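Local coordinates for protein RickCE (Rickettsia bellii, PDB 5HAM) that probably acts as a deubiquitinase of the CE clan of cysteine proteases, cleaving ubiquitin from modified proteins as a bacterial effector, at residues H16-Q21 / H245-L250; L45-T49 / R88-L92; I140-H146 / Y175-L180. All coordinates share one frame; numbering follows the deposited sequence.

In the fold
Interaction 1 brings helix 11-20 against helix 238-251, and so joins regions near the two ends of the modelled chain; the loop it closes encloses the other two contacts in sequence. Interaction 2 joins the short helix 42-49 to the long helix 75-93 in the all-helical part, on the opposite side of the chain's centre, with about 43 Å between the centres of interactions 1 and 2. Interaction 3 lies near the middle of the chain, in the catalytic domain, and contains His146, the probable active-site histidine. Its nearest atoms are about 8 Å from interaction 1 and about 17 Å from interaction 2, so neither touches it directly.

Interaction 1: H16-Q21 / H245-L250; sequences HLLTAQ and HHAQIL
A 2.8 Å backbone bond from Ala20 N to His16 O closes the helical turn that presents His16, Leu17 and Ala20 to Leu250, His246 and Ile249. The arrangement is a steeply crossed pair of helices: the short axes of 16-20 and 245-250 pass 10.1 Å apart with their directions at 74°, and the N-terminal helix 11-20 is thereby packed on helix 238-251 close to the C-terminal end of the chain. Leu17 is the central residue. Its CG stands beside the backbone N (chi1 -78°), which carries both methyls to the other helix. CD2 reaches 3.6 Å from the backbone oxygen His246 O and lies 4.0 Å from Leu250 CG, while CD1 settles obliquely against the imidazole of His246, 3.9 Å from its CG. That ring is held at its polar end by Tyr9, whose OH bonds to His246 ND1, and Val213 and Val216 of helix 211-223 touch His246 and Leu17 respectively. One turn further along the first helix, Ala20 CB meets Ile249 CG2 at 3.9 Å, a close approach that the small side chain permits. At the helix end Gln21 sends an extended chain across Ile249 at about a right angle, its amide lying over the tip of the isoleucine; its backbone oxygen meanwhile takes a bond from Lys224. Beyond this the amide nears the edge of the His245 ring, though Gln21 NE2 to His245 NE2 is too long for a bond. The tightest touch here is Ile249 CD1 on Gln21 CD, at 3.4 Å.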
ATOM      1  N   HIS A  16      -2.510 -14.356   3.775  1.00 37.20           N
ATOM      2  CA  HIS A  16      -2.879 -15.778   3.823  1.00 41.89           C
ATOM      3  C   HIS A  16      -2.518 -16.521   2.544  1.00 35.45           C
ATOM      4  O   HIS A  16      -1.984 -17.630   2.582  1.00 32.36           O
ATOM      5  CB  HIS A  16      -4.381 -15.950   4.058  1.00 52.36           C
ATOM      6  CG  HIS A  16      -4.853 -15.418   5.370  1.00 65.07           C
ATOM      7  ND1 HIS A  16      -6.187 -15.222   5.664  1.00 67.47           N
ATOM      8  CD2 HIS A  16      -4.164 -15.028   6.471  1.00 68.79           C
ATOM      9  CE1 HIS A  16      -6.298 -14.739   6.885  1.00 69.44           C
ATOM     10  NE2 HIS A  16      -5.091 -14.607   7.395  1.00 69.64           N
ATOM     11  N   LEU A  17      -2.858 -15.917   1.413  1.00 33.30           N
ATOM     12  CA  LEU A  17      -2.536 -16.484   0.122  1.00 35.68           C
ATOM     13  C   LEU A  17      -1.032 -16.712  -0.015  1.00 33.08           C
ATOM     14  O   LEU A  17      -0.603 -17.753  -0.516  1.00 36.10           O
ATOM     15  CB  LEU A  17      -3.052 -15.571  -0.984  1.00 32.42           C
ATOM     16  CG  LEU A  17      -4.552 -15.763  -1.161  1.00 28.62           C
ATOM     17  CD1 LEU A  17      -5.166 -14.614  -1.953  1.00 24.29           C
ATOM     18  CD2 LEU A  17      -4.774 -17.110  -1.832  1.00 25.75           C
ATOM     19  N   LEU A  18      -0.240 -15.750   0.450  1.00 26.47           N
ATOM     20  CA  LEU A  18       1.212 -15.851   0.348  1.00 34.15           C
ATOM     21  C   LEU A  18       1.742 -16.946   1.251  1.00 40.47           C
ATOM     22  O   LEU A  18       2.490 -17.822   0.811  1.00 47.93           O
ATOM     23  CB  LEU A  18       1.884 -14.524   0.697  1.00 28.75           C
ATOM     24  CG  LEU A  18       1.839 -13.456  -0.397  1.00 31.80           C
ATOM     25  CD1 LEU A  18       2.340 -12.132   0.155  1.00 27.32           C
ATOM     26  CD2 LEU A  18       2.652 -13.891  -1.602  1.00 32.67           C
ATOM     27  N   THR A  19       1.346 -16.885   2.513  1.00 35.99           N
ATOM     28  CA  THR A  19       1.707 -17.890   3.504  1.00 38.01           C
ATOM     29  C   THR A  19       1.334 -19.318   3.076  1.00 39.37           C
ATOM     30  O   THR A  19       2.111 -20.254   3.265  1.00 43.36           O
ATOM     31  CB  THR A  19       1.065 -17.546   4.853  1.00 38.90           C
ATOM     32  OG1 THR A  19       1.687 -16.363   5.360  1.00 43.76           O
ATOM     33  CG2 THR A  19       1.251 -18.666   5.852  1.00 45.37           C
ATOM     34  N   ALA A  20       0.160 -19.472   2.472  1.00 35.52           N
ATOM     35  CA  ALA A  20      -0.304 -20.781   2.025  1.00 35.25           C
ATOM     36  C   ALA A  20       0.508 -21.331   0.852  1.00 41.34           C
ATOM     37  O   ALA A  20       0.626 -22.544   0.675  1.00 47.96           O
ATOM     38  CB  ALA A  20      -1.779 -20.720   1.661  1.00 27.35           C
ATOM     39  N   GLN A  21       1.077 -20.441   0.052  1.00 35.83           N
ATOM     40  CA  GLN A  21       1.785 -20.879  -1.134  1.00 33.47           C
ATOM     41  C   GLN A  21       3.297 -20.716  -1.021  1.00 35.91           C
ATOM     42  O   GLN A  21       4.011 -20.836  -2.017  1.00 42.74           O
ATOM     43  CB  GLN A  21       1.264 -20.138  -2.354  1.00 31.32           C
ATOM     44  CG  GLN A  21      -0.042 -20.697  -2.895  1.00 44.45           C
ATOM     45  CD  GLN A  21      -0.559 -19.872  -4.054  1.00 54.12           C
ATOM     46  OE1 GLN A  21      -1.077 -18.773  -3.855  1.00 55.91           O
ATOM     47  NE2 GLN A  21      -0.406 -20.382  -5.275  1.00 56.39           N
ATOM     48  N   HIS A 245      -8.763 -19.431  -8.503  1.00 43.08           N
ATOM     49  CA  HIS A 245      -7.737 -20.258  -7.904  1.00 39.86           C
ATOM     50  C   HIS A 245      -7.449 -19.829  -6.469  1.00 37.78           C
ATOM     51  O   HIS A 245      -7.388 -20.667  -5.571  1.00 42.11           O
ATOM     52  CB  HIS A 245      -6.477 -20.193  -8.764  1.00 47.83           C
ATOM     53  CG  HIS A 245      -5.344 -21.051  -8.253  1.00 56.89           C
ATOM     54  ND1 HIS A 245      -5.459 -22.411  -8.128  1.00 61.52           N
ATOM     55  CD2 HIS A 245      -4.105 -20.709  -7.856  1.00 58.73           C
ATOM     56  CE1 HIS A 245      -4.308 -22.887  -7.655  1.00 62.26           C
ATOM     57  NE2 HIS A 245      -3.476 -21.892  -7.486  1.00 59.13           N
ATOM     58  N   HIS A 246      -7.279 -18.524  -6.256  1.00 34.23           N
ATOM     59  CA  HIS A 246      -7.043 -17.977  -4.918  1.00 34.82           C
ATOM     60  C   HIS A 246      -8.190 -18.288  -3.962  1.00 35.40           C
ATOM     61  O   HIS A 246      -7.967 -18.554  -2.785  1.00 33.05           O
ATOM     62  CB  HIS A 246      -6.880 -16.459  -4.968  1.00 35.59           C
ATOM     63  CG  HIS A 246      -5.607 -16.011  -5.611  1.00 32.65           C
ATOM     64  ND1 HIS A 246      -5.370 -14.692  -5.914  1.00 27.33           N
ATOM     65  CD2 HIS A 246      -4.511 -16.695  -6.001  1.00 32.35           C
ATOM     66  CE1 HIS A 246      -4.167 -14.579  -6.467  1.00 30.05           C
ATOM     67  NE2 HIS A 246      -3.629 -15.791  -6.524  1.00 29.82           N
ATOM     68  N   ALA A 247      -9.420 -18.227  -4.461  1.00 35.43           N
ATOM     69  CA  ALA A 247     -10.566 -18.560  -3.621  1.00 44.14           C
ATOM     70  C   ALA A 247     -10.540 -20.033  -3.164  1.00 52.01           C
ATOM     71  O   ALA A 247     -10.851 -20.318  -2.007  1.00 48.63           O
ATOM     72  CB  ALA A 247     -11.889 -18.192  -4.303  1.00 32.24           C
ATOM     73  N   GLN A 248     -10.133 -20.946  -4.055  1.00 55.96           N
ATOM     74  CA  GLN A 248      -9.952 -22.365  -3.717  1.00 53.62           C
ATOM     75  C   GLN A 248      -8.902 -22.566  -2.627  1.00 53.97           C
ATOM     76  O   GLN A 248      -9.119 -23.314  -1.679  1.00 63.69           O
ATOM     77  CB  GLN A 248      -9.496 -23.189  -4.922  1.00 58.95           C
ATOM     78  CG  GLN A 248     -10.256 -23.030  -6.227  1.00 68.43           C
ATOM     79  CD  GLN A 248      -9.838 -24.093  -7.254  1.00 73.76           C
ATOM     80  OE1 GLN A 248     -10.039 -25.289  -7.027  1.00 78.67           O
ATOM     81  NE2 GLN A 248      -9.237 -23.662  -8.374  1.00 65.11           N
ATOM     82  N   ILE A 249      -7.743 -21.934  -2.789  1.00 45.48           N
ATOM     83  CA  ILE A 249      -6.688 -22.008  -1.785  1.00 42.62           C
ATOM     84  C   ILE A 249      -7.216 -21.498  -0.450  1.00 52.11           C
ATOM     85  O   ILE A 249      -7.019 -22.118   0.599  1.00 53.60           O
ATOM     86  CB  ILE A 249      -5.483 -21.168  -2.206  1.00 43.00           C
ATOM     87  CG1 ILE A 249      -4.892 -21.718  -3.510  1.00 45.06           C
ATOM     88  CG2 ILE A 249      -4.436 -21.126  -1.098  1.00 41.53           C
ATOM     89  CD1 ILE A 249      -3.871 -20.802  -4.158  1.00 40.54           C
ATOM     90  N   LEU A 250      -7.909 -20.367  -0.507  1.00 54.51           N
ATOM     91  CA  LEU A 250      -8.564 -19.809   0.662  1.00 53.16           C
ATOM     92  C   LEU A 250      -9.620 -20.760   1.204  1.00 57.23           C
ATOM     93  O   LEU A 250      -9.665 -21.001   2.403  1.00 54.39           O
ATOM     94  CB  LEU A 250      -9.211 -18.472   0.320  1.00 50.99           C
ATOM     95  CG  LEU A 250      -8.245 -17.312   0.106  1.00 50.10           C
ATOM     96  CD1 LEU A 250      -8.996 -16.094  -0.432  1.00 51.36           C
ATOM     97  CD2 LEU A 250      -7.500 -16.994   1.404  1.00 42.87           C
TER

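Interaction 2: L45-T49 / R88-L92; sequences LKDYT and REEIL
Asp47 is gripped side-on by Arg88, and its backbone oxygen rests on Ile91; these three residues carry most of the contact. They join two helices of an all-helical bundle, the short helix 42-49 and helix 75-93, whose short axes here are 9.7 Å apart and run in nearly the same direction, 29° from parallel. The salt bridge is a two-pronged one. Arg88 NE donates to Asp47 OD2 at 2.6 Å, and Arg88 NH2 donates to Asp47 OD1 at 2.9 Å, both along almost straight N-H directions. Each oxygen is met on its syn side, and with the carboxylate and guanidinium planes only 15° apart the two flat groups lie nearly edge to edge, an arrangement that fixes the rotation of both. A bend in the arginine chain at its third torsion (chi3 76°) turns the NE edge toward the aspartate. Ile58 and Val62 of helix 52-69 touch Arg88 from outside the pair, giving the arginine an apolar flank, with the aspartate buried. Away from the salt bridge, toward Ile91 and Leu92, the contact turns apolar. Ile91 points its CB toward the other helix and offers CG2 to two neighbours, Asp47 O and, 4.1 Å away, Tyr48 CE1, whose ring it meets obliquely. Leu102 and Lys103 of helix 96-130 also touch that ring. Leu92 comes in beside Ile91, placing CD2 3.7 Å from Asp47 O. This carbonyl oxygen belongs to the kinked part of the short helix and accepts a bond from Arg99 NE, while Ile91 CG2 lies against it at 3.6 Å.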
ATOM      1  N   LEU A  45      -2.771  21.429   7.977  1.00 28.91           N
ATOM      2  CA  LEU A  45      -2.791  21.399   9.440  1.00 31.75           C
ATOM      3  C   LEU A  45      -3.429  22.644  10.070  1.00 33.86           C
ATOM      4  O   LEU A  45      -3.797  22.636  11.253  1.00 32.19           O
ATOM      5  CB  LEU A  45      -1.386  21.174  10.002  1.00 31.34           C
ATOM      6  CG  LEU A  45      -0.752  19.814   9.670  1.00 31.01           C
ATOM      7  CD1 LEU A  45       0.654  19.747  10.252  1.00 31.02           C
ATOM      8  CD2 LEU A  45      -1.607  18.660  10.183  1.00 26.86           C
ATOM      9  N   LYS A  46      -3.574  23.707   9.279  1.00 29.94           N
ATOM     10  CA  LYS A  46      -4.245  24.916   9.768  1.00 33.05           C
ATOM     11  C   LYS A  46      -5.706  24.640  10.127  1.00 29.38           C
ATOM     12  O   LYS A  46      -6.312  25.386  10.890  1.00 33.22           O
ATOM     13  CB  LYS A  46      -4.114  26.079   8.780  1.00 30.38           C
ATOM     14  CG  LYS A  46      -2.671  26.494   8.585  1.00 32.35           C
ATOM     15  CD  LYS A  46      -2.535  27.802   7.849  1.00 45.63           C
ATOM     16  CE  LYS A  46      -1.100  28.326   7.938  1.00 52.13           C
ATOM     17  NZ  LYS A  46      -0.960  29.751   7.498  1.00 55.64           N
ATOM     18  N   ASP A  47      -6.248  23.540   9.611  1.00 24.16           N
ATOM     19  CA  ASP A  47      -7.577  23.083   9.996  1.00 28.83           C
ATOM     20  C   ASP A  47      -7.597  22.782  11.489  1.00 32.19           C
ATOM     21  O   ASP A  47      -8.663  22.791  12.113  1.00 27.80           O
ATOM     22  CB  ASP A  47      -7.956  21.803   9.240  1.00 26.61           C
ATOM     23  CG  ASP A  47      -8.409  22.062   7.808  1.00 29.90           C
ATOM     24  OD1 ASP A  47      -8.248  23.193   7.296  1.00 34.69           O
ATOM     25  OD2 ASP A  47      -8.925  21.106   7.190  1.00 31.52           O
ATOM     26  N   TYR A  48      -6.422  22.470  12.046  1.00 20.28           N
ATOM     27  CA  TYR A  48      -6.300  22.181  13.468  1.00 24.98           C
ATOM     28  C   TYR A  48      -5.712  23.345  14.284  1.00 26.66           C
ATOM     29  O   TYR A  48      -6.022  23.485  15.462  1.00 34.40           O
ATOM     30  CB  TYR A  48      -5.458  20.927  13.681  1.00 20.16           C
ATOM     31  CG  TYR A  48      -5.876  19.734  12.837  1.00 26.15           C
ATOM     32  CD1 TYR A  48      -6.940  18.920  13.217  1.00 20.79           C
ATOM     33  CD2 TYR A  48      -5.192  19.413  11.676  1.00 28.34           C
ATOM     34  CE1 TYR A  48      -7.308  17.842  12.471  1.00 19.90           C
ATOM     35  CE2 TYR A  48      -5.558  18.332  10.918  1.00 31.15           C
ATOM     36  CZ  TYR A  48      -6.614  17.546  11.321  1.00 32.66           C
ATOM     37  OH  TYR A  48      -6.977  16.460  10.561  1.00 40.16           O
ATOM     38  N   THR A  49      -4.876  24.175  13.662  1.00 26.33           N
ATOM     39  CA  THR A  49      -4.099  25.170  14.406  1.00 25.49           C
ATOM     40  C   THR A  49      -4.585  26.609  14.274  1.00 29.28           C
ATOM     41  O   THR A  49      -4.260  27.445  15.119  1.00 37.84           O
ATOM     42  CB  THR A  49      -2.593  25.135  14.020  1.00 36.67           C
ATOM     43  OG1 THR A  49      -2.443  25.425  12.626  1.00 41.50           O
ATOM     44  CG2 THR A  49      -1.974  23.773  14.315  1.00 30.91           C
ATOM     45  N   ARG A  88     -14.520  18.332   7.611  1.00 29.83           N
ATOM     46  CA  ARG A  88     -13.704  19.500   7.899  1.00 25.72           C
ATOM     47  C   ARG A  88     -14.503  20.553   8.655  1.00 28.78           C
ATOM     48  O   ARG A  88     -13.990  21.189   9.575  1.00 27.51           O
ATOM     49  CB  ARG A  88     -13.160  20.091   6.614  1.00 25.82           C
ATOM     50  CG  ARG A  88     -11.921  19.393   6.094  1.00 26.74           C
ATOM     51  CD  ARG A  88     -11.349  20.147   4.895  1.00 28.64           C
ATOM     52  NE  ARG A  88     -10.625  21.371   5.256  1.00 31.58           N
ATOM     53  CZ  ARG A  88     -10.669  22.505   4.553  1.00 32.48           C
ATOM     54  NH1 ARG A  88     -11.416  22.581   3.461  1.00 23.77           N
ATOM     55  NH2 ARG A  88      -9.965  23.563   4.936  1.00 33.28           N
ATOM     56  N   GLU A  89     -15.763  20.734   8.273  1.00 28.44           N
ATOM     57  CA  GLU A  89     -16.597  21.668   8.997  1.00 27.57           C
ATOM     58  C   GLU A  89     -16.703  21.246  10.466  1.00 28.39           C
ATOM     59  O   GLU A  89     -16.652  22.087  11.351  1.00 31.59           O
ATOM     60  CB  GLU A  89     -17.980  21.794   8.362  1.00 32.08           C
ATOM     61  CG  GLU A  89     -18.813  22.905   8.982  1.00 40.87           C
ATOM     62  CD  GLU A  89     -20.219  23.002   8.410  1.00 48.06           C
ATOM     63  OE1 GLU A  89     -20.689  22.021   7.784  1.00 46.45           O
ATOM     64  OE2 GLU A  89     -20.856  24.066   8.603  1.00 50.70           O
ATOM     65  N   GLU A  90     -16.826  19.945  10.720  1.00 19.68           N
ATOM     66  CA  GLU A  90     -16.968  19.453  12.087  1.00 24.41           C
ATOM     67  C   GLU A  90     -15.709  19.734  12.881  1.00 22.54           C
ATOM     68  O   GLU A  90     -15.770  20.130  14.046  1.00 29.51           O
ATOM     69  CB  GLU A  90     -17.253  17.948  12.127  1.00 23.92           C
ATOM     70  CG  GLU A  90     -18.563  17.508  11.506  1.00 28.05           C
ATOM     71  CD  GLU A  90     -19.795  17.975  12.256  1.00 43.30           C
ATOM     72  OE1 GLU A  90     -19.677  18.649  13.306  1.00 48.37           O
ATOM     73  OE2 GLU A  90     -20.906  17.659  11.781  1.00 53.72           O
ATOM     74  N   ILE A  91     -14.571  19.515  12.244  1.00 19.03           N
ATOM     75  CA  ILE A  91     -13.290  19.735  12.887  1.00 23.79           C
ATOM     76  C   ILE A  91     -13.122  21.196  13.272  1.00 25.51           C
ATOM     77  O   ILE A  91     -12.700  21.504  14.381  1.00 27.53           O
ATOM     78  CB  ILE A  91     -12.130  19.256  11.992  1.00 20.86           C
ATOM     79  CG1 ILE A  91     -12.007  17.729  12.092  1.00 26.67           C
ATOM     80  CG2 ILE A  91     -10.813  19.871  12.414  1.00 18.62           C
ATOM     81  CD1 ILE A  91     -11.149  17.108  11.001  1.00 26.17           C
ATOM     82  N   LEU A  92     -13.493  22.094  12.372  1.00 24.03           N
ATOM     83  CA  LEU A  92     -13.323  23.514  12.636  1.00 33.58           C
ATOM     84  C   LEU A  92     -14.244  24.002  13.738  1.00 31.97           C
ATOM     85  O   LEU A  92     -13.975  25.027  14.360  1.00 36.37           O
ATOM     86  CB  LEU A  92     -13.528  24.332  11.364  1.00 35.13           C
ATOM     87  CG  LEU A  92     -12.383  24.094  10.385  1.00 38.13           C
ATOM     88  CD1 LEU A  92     -12.863  24.284   8.966  1.00 41.37           C
ATOM     89  CD2 LEU A  92     -11.227  25.029  10.716  1.00 35.56           C
TER

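Interaction 3: I140-H146 / Y175-L180; sequences IEMGYGH and YDGQKL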
ATOM      1  N   ILE A 140       3.153  -4.266  -0.644  1.00 14.70           N
ATOM      2  CA  ILE A 140       3.252  -2.822  -0.506  1.00 18.40           C
ATOM      3  C   ILE A 140       2.008  -2.126  -1.028  1.00 25.74           C
ATOM      4  O   ILE A 140       1.656  -2.252  -2.205  1.00 29.00           O
ATOM      5  CB  ILE A 140       4.511  -2.260  -1.210  1.00 24.30           C
ATOM      6  CG1 ILE A 140       5.765  -2.885  -0.580  1.00 29.33           C
ATOM      7  CG2 ILE A 140       4.543  -0.744  -1.086  1.00 18.32           C
ATOM      8  CD1 ILE A 140       7.028  -2.221  -0.962  1.00 28.40           C
ATOM      9  N   GLU A 141       1.333  -1.408  -0.138  1.00 24.60           N
ATOM     10  CA  GLU A 141       0.161  -0.630  -0.511  1.00 28.08           C
ATOM     11  C   GLU A 141       0.549   0.813  -0.808  1.00 27.64           C
ATOM     12  O   GLU A 141       0.840   1.574   0.106  1.00 26.89           O
ATOM     13  CB  GLU A 141      -0.886  -0.683   0.601  1.00 29.22           C
ATOM     14  CG  GLU A 141      -2.327  -0.615   0.116  1.00 30.79           C
ATOM     15  CD  GLU A 141      -3.322  -0.586   1.270  1.00 38.56           C
ATOM     16  OE1 GLU A 141      -2.877  -0.467   2.436  1.00 45.13           O
ATOM     17  OE2 GLU A 141      -4.548  -0.690   1.021  1.00 34.53           O
ATOM     18  N   MET A 142       0.552   1.172  -2.091  1.00 28.87           N
ATOM     19  CA  MET A 142       0.920   2.512  -2.550  1.00 24.35           C
ATOM     20  C   MET A 142      -0.201   3.505  -2.379  1.00 31.02           C
ATOM     21  O   MET A 142      -0.068   4.675  -2.740  1.00 46.08           O
ATOM     22  CB  MET A 142       1.287   2.483  -4.036  1.00 29.88           C
ATOM     23  CG  MET A 142       2.409   1.535  -4.408  1.00 24.08           C
ATOM     24  SD  MET A 142       3.990   2.063  -3.773  1.00 35.99           S
ATOM     25  CE  MET A 142       4.185   3.624  -4.556  1.00 37.60           C
ATOM     26  N   GLY A 143      -1.317   3.040  -1.849  1.00 30.25           N
ATOM     27  CA  GLY A 143      -2.488   3.875  -1.661  1.00 26.74           C
ATOM     28  C   GLY A 143      -3.604   2.886  -1.447  1.00 31.01           C
ATOM     29  O   GLY A 143      -3.374   1.680  -1.597  1.00 32.99           O
ATOM     30  N   TYR A 144      -4.792   3.371  -1.096  1.00 22.35           N
ATOM     31  CA  TYR A 144      -5.904   2.486  -0.765  1.00 22.55           C
ATOM     32  C   TYR A 144      -6.158   1.412  -1.843  1.00 24.20           C
ATOM     33  O   TYR A 144      -6.572   1.711  -2.966  1.00 29.77           O
ATOM     34  CB  TYR A 144      -7.195   3.273  -0.445  1.00 17.35           C
ATOM     35  CG  TYR A 144      -8.295   2.360   0.067  1.00 21.77           C
ATOM     36  CD1 TYR A 144      -8.403   2.057   1.416  1.00 19.67           C
ATOM     37  CD2 TYR A 144      -9.196   1.763  -0.812  1.00 16.10           C
ATOM     38  CE1 TYR A 144      -9.382   1.200   1.877  1.00 23.78           C
ATOM     39  CE2 TYR A 144     -10.181   0.922  -0.357  1.00 16.75           C
ATOM     40  CZ  TYR A 144     -10.270   0.640   0.983  1.00 22.54           C
ATOM     41  OH  TYR A 144     -11.251  -0.208   1.415  1.00 27.22           O
ATOM     42  N   GLY A 145      -5.868   0.163  -1.495  1.00 19.81           N
ATOM     43  CA  GLY A 145      -6.103  -0.959  -2.383  1.00 24.69           C
ATOM     44  C   GLY A 145      -5.137  -1.057  -3.551  1.00 25.04           C
ATOM     45  O   GLY A 145      -5.238  -1.974  -4.368  1.00 30.27           O
ATOM     46  N   HIS A 146      -4.204  -0.117  -3.639  1.00 21.75           N
ATOM     47  CA  HIS A 146      -3.196  -0.136  -4.696  1.00 24.82           C
ATOM     48  C   HIS A 146      -2.073  -1.067  -4.275  1.00 19.59           C
ATOM     49  O   HIS A 146      -1.005  -0.627  -3.852  1.00 19.25           O
ATOM     50  CB  HIS A 146      -2.683   1.285  -4.979  1.00 28.15           C
ATOM     51  CG  HIS A 146      -1.755   1.377  -6.153  1.00 33.20           C
ATOM     52  ND1 HIS A 146      -1.488   2.566  -6.798  1.00 33.67           N
ATOM     53  CD2 HIS A 146      -1.017   0.433  -6.788  1.00 31.20           C
ATOM     54  CE1 HIS A 146      -0.633   2.349  -7.782  1.00 29.98           C
ATOM     55  NE2 HIS A 146      -0.331   1.065  -7.797  1.00 29.30           N
ATOM     56  N   TYR A 175       6.278   5.436  -8.544  1.00 23.85           N
ATOM     57  CA  TYR A 175       4.916   5.881  -8.346  1.00 27.92           C
ATOM     58  C   TYR A 175       4.736   6.831  -7.145  1.00 32.21           C
ATOM     59  O   TYR A 175       5.198   6.557  -6.033  1.00 28.84           O
ATOM     60  CB  TYR A 175       4.026   4.651  -8.168  1.00 22.79           C
ATOM     61  CG  TYR A 175       2.591   5.016  -8.047  1.00 25.99           C
ATOM     62  CD1 TYR A 175       1.852   5.348  -9.175  1.00 29.17           C
ATOM     63  CD2 TYR A 175       1.973   5.060  -6.811  1.00 22.75           C
ATOM     64  CE1 TYR A 175       0.536   5.690  -9.079  1.00 30.43           C
ATOM     65  CE2 TYR A 175       0.660   5.416  -6.697  1.00 29.86           C
ATOM     66  CZ  TYR A 175      -0.060   5.731  -7.838  1.00 33.25           C
ATOM     67  OH  TYR A 175      -1.378   6.088  -7.737  1.00 31.26           O
ATOM     68  N   ASP A 176       4.064   7.948  -7.393  1.00 34.56           N
ATOM     69  CA  ASP A 176       3.674   8.889  -6.343  1.00 34.24           C
ATOM     70  C   ASP A 176       4.865   9.507  -5.587  1.00 29.13           C
ATOM     71  O   ASP A 176       4.981   9.383  -4.361  1.00 32.83           O
ATOM     72  CB  ASP A 176       2.645   8.245  -5.391  1.00 31.52           C
ATOM     73  CG  ASP A 176       1.935   9.270  -4.519  1.00 35.91           C
ATOM     74  OD1 ASP A 176       1.799  10.423  -4.985  1.00 32.64           O
ATOM     75  OD2 ASP A 176       1.537   8.929  -3.368  1.00 33.90           O
ATOM     76  N   GLY A 177       5.752  10.159  -6.336  1.00 22.89           N
ATOM     77  CA  GLY A 177       6.868  10.901  -5.777  1.00 23.27           C
ATOM     78  C   GLY A 177       8.041  10.118  -5.204  1.00 30.52           C
ATOM     79  O   GLY A 177       8.776  10.622  -4.350  1.00 28.43           O
ATOM     80  N   GLN A 178       8.216   8.884  -5.663  1.00 29.93           N
ATOM     81  CA  GLN A 178       9.371   8.080  -5.275  1.00 31.54           C
ATOM     82  C   GLN A 178       9.338   7.733  -3.798  1.00 32.61           C
ATOM     83  O   GLN A 178      10.371   7.493  -3.175  1.00 37.15           O
ATOM     84  CB  GLN A 178      10.686   8.784  -5.662  1.00 29.15           C
ATOM     85  CG  GLN A 178      10.854   8.899  -7.171  1.00 31.14           C
ATOM     86  CD  GLN A 178      11.973   9.833  -7.583  1.00 42.67           C
ATOM     87  OE1 GLN A 178      13.031   9.865  -6.962  1.00 50.48           O
ATOM     88  NE2 GLN A 178      11.739  10.605  -8.634  1.00 46.24           N
ATOM     89  N   LYS A 179       8.136   7.686  -3.242  1.00 29.18           N
ATOM     90  CA  LYS A 179       7.985   7.369  -1.839  1.00 24.83           C
ATOM     91  C   LYS A 179       8.669   6.053  -1.429  1.00 28.77           C
ATOM     92  O   LYS A 179       9.371   6.007  -0.426  1.00 36.20           O
ATOM     93  CB  LYS A 179       6.509   7.453  -1.398  1.00 22.44           C
ATOM     94  CG  LYS A 179       5.524   6.442  -1.957  1.00 23.64           C
ATOM     95  CD  LYS A 179       4.078   6.928  -1.679  1.00 24.49           C
ATOM     96  CE  LYS A 179       3.028   5.957  -2.154  1.00 19.87           C
ATOM     97  NZ  LYS A 179       1.681   6.536  -2.397  1.00 14.86           N
ATOM     98  N   LEU A 180       8.512   5.003  -2.225  1.00 28.06           N
ATOM     99  CA  LEU A 180       9.131   3.711  -1.891  1.00 21.72           C
ATOM    100  C   LEU A 180      10.684   3.707  -2.015  1.00 29.57           C
ATOM    101  O   LEU A 180      11.397   3.270  -1.093  1.00 26.46           O
ATOM    102  CB  LEU A 180       8.461   2.559  -2.678  1.00 23.51           C
ATOM    103  CG  LEU A 180       9.093   1.166  -2.599  1.00 26.47           C
ATOM    104  CD1 LEU A 180       9.226   0.705  -1.145  1.00 19.42           C
ATOM    105  CD2 LEU A 180       8.280   0.166  -3.406  1.00 29.83           C
TER
HETATM  106  O   HOH W   1      -2.874   4.665  -5.560  1.00 36.35           O
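Tyr175 meets His146 and Met142 at the start of the second segment. With chi1 at -176°, the side chain extends away from its own backbone N, and this carries the phenol across to the imidazole in an edge-to-face (T-shaped) pair, planes 65° apart. His146 CE1 comes over the tyrosine face, 3.4 Å from Tyr175 CZ. A water bonded to both His146 ND1 and Tyr175 OH links their polar ends, while Met142 CE lies at the tyrosine edge, 3.5 Å from Tyr175 CD2. Met142 CB sits over the centre of the imidazole face, and His146 NE2 is hydrogen-bonded to Asp167 OD2. His146, just before strand 147-155, and Asp167, just after strand 160-166 of the mixed sheet, are consistent with the catalytic histidine and acid of CE-clan cysteine proteases, with Met142 and Tyr175 packed round the ring. Next comes Asp176, whose OD2 binds Lys179 NZ through its anti lone pair, at 2.6 Å. Lys179 itself is gripped by several oxygens: besides Asp176, its NZ donates to Met142 O at 2.6 Å, tilted 32° from the carbonyl plane, and to Arg36 O. The extended lysine chain also touches the methionine, with Lys179 CE 3.5 Å from Met142 CE. At Leu180 the contact becomes wholly apolar: both methyls approach the end of the strand, Leu180 CD2 lying 3.6 Å from Ile140 CD1.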